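Local coordinates for TnpArep for protein (Escherichia coli, PDB 4ER8), which binds repetitive extragenic palindrome DNA hairpins and cleaves and recombines the interspersed mosaic elements that contain them, acting as a tyrosine transposase, at residues Y115-P120 against P133-H138. Numbering follows the deposited sequence.
With NI (nickel (II) ion), chain C.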
loop_
_atom_site.group_PDB
_atom_site.type_symbol
_atom_site.label_atom_id
_atom_site.label_comp_id
_atom_site.label_asym_id
_atom_site.label_seq_id
_atom_site.Cartn_x
_atom_site.Cartn_y
_atom_site.Cartn_z
ATOM N N TYR A 115 4.148 9.116 4.984
ATOM C CA TYR A 115 4.710 7.878 5.446
ATOM C C TYR A 115 4.867 6.946 4.259
ATOM O O TYR A 115 5.857 6.201 4.154
ATOM C CB TYR A 115 3.787 7.207 6.436
ATOM C CG TYR A 115 4.455 5.998 7.038
ATOM C CD1 TYR A 115 5.116 6.075 8.272
ATOM C CD2 TYR A 115 4.449 4.772 6.378
ATOM C CE1 TYR A 115 5.711 4.953 8.842
ATOM C CE2 TYR A 115 5.047 3.628 6.953
ATOM C CZ TYR A 115 5.676 3.737 8.178
ATOM O OH TYR A 115 6.311 2.630 8.709
ATOM N N ILE A 116 3.877 6.969 3.366
ATOM C CA ILE A 116 3.972 6.095 2.258
ATOM C C ILE A 116 5.176 6.458 1.392
ATOM O O ILE A 116 6.034 5.599 1.171
ATOM C CB ILE A 116 2.677 6.017 1.473
ATOM C CG1 ILE A 116 1.712 5.081 2.225
ATOM C CG2 ILE A 116 2.986 5.524 0.054
ATOM C CD1 ILE A 116 0.270 5.364 2.045
ATOM N N TYR A 117 5.257 7.723 0.966
ATOM C CA TYR A 117 6.304 8.152 0.050
ATOM C C TYR A 117 7.701 8.149 0.678
ATOM O O TYR A 117 8.685 7.967 -0.032
ATOM C CB TYR A 117 5.980 9.509 -0.633
ATOM C CG TYR A 117 4.681 9.471 -1.437
ATOM C CD1 TYR A 117 3.771 10.544 -1.419
ATOM C CD2 TYR A 117 4.338 8.339 -2.190
ATOM C CE1 TYR A 117 2.561 10.475 -2.142
ATOM C CE2 TYR A 117 3.155 8.277 -2.910
ATOM C CZ TYR A 117 2.266 9.331 -2.874
ATOM O OH TYR A 117 1.088 9.229 -3.599
ATOM N N ILE A 118 7.790 8.343 1.991
ATOM C CA ILE A 118 9.066 8.249 2.697
ATOM C C ILE A 118 9.550 6.821 2.878
ATOM O O ILE A 118 10.717 6.568 3.154
ATOM C CB ILE A 118 8.971 8.889 4.072
ATOM C CG1 ILE A 118 9.133 10.395 3.940
ATOM C CG2 ILE A 118 10.044 8.387 5.001
ATOM C CD1 ILE A 118 8.469 11.153 5.106
ATOM N N ASN A 119 8.643 5.879 2.745
ATOM C CA ASN A 119 8.957 4.539 3.165
ATOM C C ASN A 119 10.228 3.960 2.496
ATOM O O ASN A 119 11.104 3.401 3.174
ATOM C CB ASN A 119 7.763 3.644 2.935
ATOM C CG ASN A 119 7.638 2.628 3.972
ATOM O OD1 ASN A 119 7.361 1.463 3.689
ATOM N ND2 ASN A 119 7.849 3.042 5.217
ATOM N N PRO A 120 10.342 4.115 1.164
ATOM C CA PRO A 120 11.518 3.501 0.508
ATOM C C PRO A 120 12.800 3.939 1.188
ATOM O O PRO A 120 13.819 3.213 1.158
ATOM C CB PRO A 120 11.442 4.033 -0.903
ATOM C CG PRO A 120 9.921 4.164 -1.143
ATOM C CD PRO A 120 9.343 4.617 0.198
ATOM N N PRO A 133 11.030 4.595 -8.054
ATOM C CA PRO A 133 10.019 4.629 -9.113
ATOM C C PRO A 133 8.756 3.873 -8.800
ATOM O O PRO A 133 7.758 4.050 -9.482
ATOM C CB PRO A 133 10.715 3.944 -10.286
ATOM C CG PRO A 133 11.789 3.102 -9.668
ATOM C CD PRO A 133 12.261 3.908 -8.494
ATOM N N PHE A 134 8.798 3.020 -7.787
ATOM C CA PHE A 134 7.698 2.085 -7.556
ATOM C C PHE A 134 6.645 2.667 -6.628
ATOM O O PHE A 134 6.373 2.101 -5.564
ATOM C CB PHE A 134 8.244 0.775 -6.985
ATOM C CG PHE A 134 9.143 0.042 -7.924
ATOM C CD1 PHE A 134 10.496 -0.095 -7.646
ATOM C CD2 PHE A 134 8.645 -0.492 -9.115
ATOM C CE1 PHE A 134 11.363 -0.758 -8.532
ATOM C CE2 PHE A 134 9.497 -1.171 -10.026
ATOM C CZ PHE A 134 10.860 -1.293 -9.734
ATOM N N SER A 135 6.055 3.791 -7.005
ATOM C CA SER A 135 5.027 4.391 -6.172
ATOM C C SER A 135 4.208 5.421 -6.930
ATOM O O SER A 135 4.521 5.732 -8.070
ATOM C CB SER A 135 5.673 5.066 -4.988
ATOM O OG SER A 135 6.292 6.238 -5.415
ATOM N N THR A 136 3.182 5.964 -6.285
ATOM C CA THR A 136 2.396 7.022 -6.872
ATOM C C THR A 136 2.989 8.428 -6.611
ATOM O O THR A 136 2.338 9.467 -6.878
ATOM C CB THR A 136 0.996 6.995 -6.328
ATOM O OG1 THR A 136 1.035 7.224 -4.908
ATOM C CG2 THR A 136 0.376 5.662 -6.642
ATOM N N PHE A 137 4.214 8.460 -6.083
ATOM C CA PHE A 137 4.844 9.744 -5.778
ATOM C C PHE A 137 4.920 10.610 -7.020
ATOM O O PHE A 137 4.426 11.726 -7.039
ATOM C CB PHE A 137 6.221 9.550 -5.197
ATOM C CG PHE A 137 6.927 10.833 -4.888
ATOM C CD1 PHE A 137 6.491 11.656 -3.835
ATOM C CD2 PHE A 137 8.064 11.206 -5.602
ATOM C CE1 PHE A 137 7.171 12.834 -3.517
ATOM C CE2 PHE A 137 8.739 12.389 -5.303
ATOM C CZ PHE A 137 8.291 13.195 -4.259
ATOM N N HIS A 138 5.543 10.068 -8.057
ATOM C CA HIS A 138 5.565 10.674 -9.411
ATOM C C HIS A 138 4.179 10.972 -10.011
ATOM O O HIS A 138 3.976 12.046 -10.530
ATOM C CB HIS A 138 6.436 9.813 -10.315
ATOM C CG HIS A 138 7.745 9.469 -9.674
ATOM N ND1 HIS A 138 8.874 10.256 -9.810
ATOM C CD2 HIS A 138 8.087 8.462 -8.830
ATOM C CE1 HIS A 138 9.865 9.730 -9.108
ATOM N NE2 HIS A 138 9.416 8.639 -8.507
HETATM NI NI NI C . 7.219 -0.292 4.948
#
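Phe137 lies over one face of the Tyr117 ring, while Thr136 OG1 sits at that ring's edge, near its plane. Phe137 covers the face with CA, CB and its ring edge. Its CA makes a CH-pi contact, 3.9 Å from the centroid of the Tyr117 ring and 20° off the normal. The phenyl group follows farther along: Phe137 CG is anti to the backbone N (chi1 179°), which carries the ring toward the base of the tyrosine and brings Phe137 CD1 to 3.7 Å from Tyr117 CG. The rings form an edge-to-face pair, centroids 5.5 Å apart and planes at 63°, with the edge of Phe137 turned to the face of Tyr117. At the far end of the tyrosine, Thr136 OG1 and Tyr117 OH are modelled 2.4 Å apart, too short for the hydrogen bond's length to be trusted; Asp140 is a second partner of that hydroxyl, and Thr136 OG1 is also hydrogen-bonded to the backbone N of Trp53. Ser135 shapes the approach to the helix through an ST turn, its OG accepting from Phe137 N at 3.1 Å.

Two residues on from Tyr117, Asn119 OD1 binds the nickel ion at 2.2 Å; His59, His61, His123 and Glu161 also bind it in this HUH nuclease. The contact thus packs the start of helix 137-142 against the metal-bearing helix 106-122, beside strand 49-55 at one border of the antiparallel sheet, where Tyr117 and Thr136 both touch Ala52.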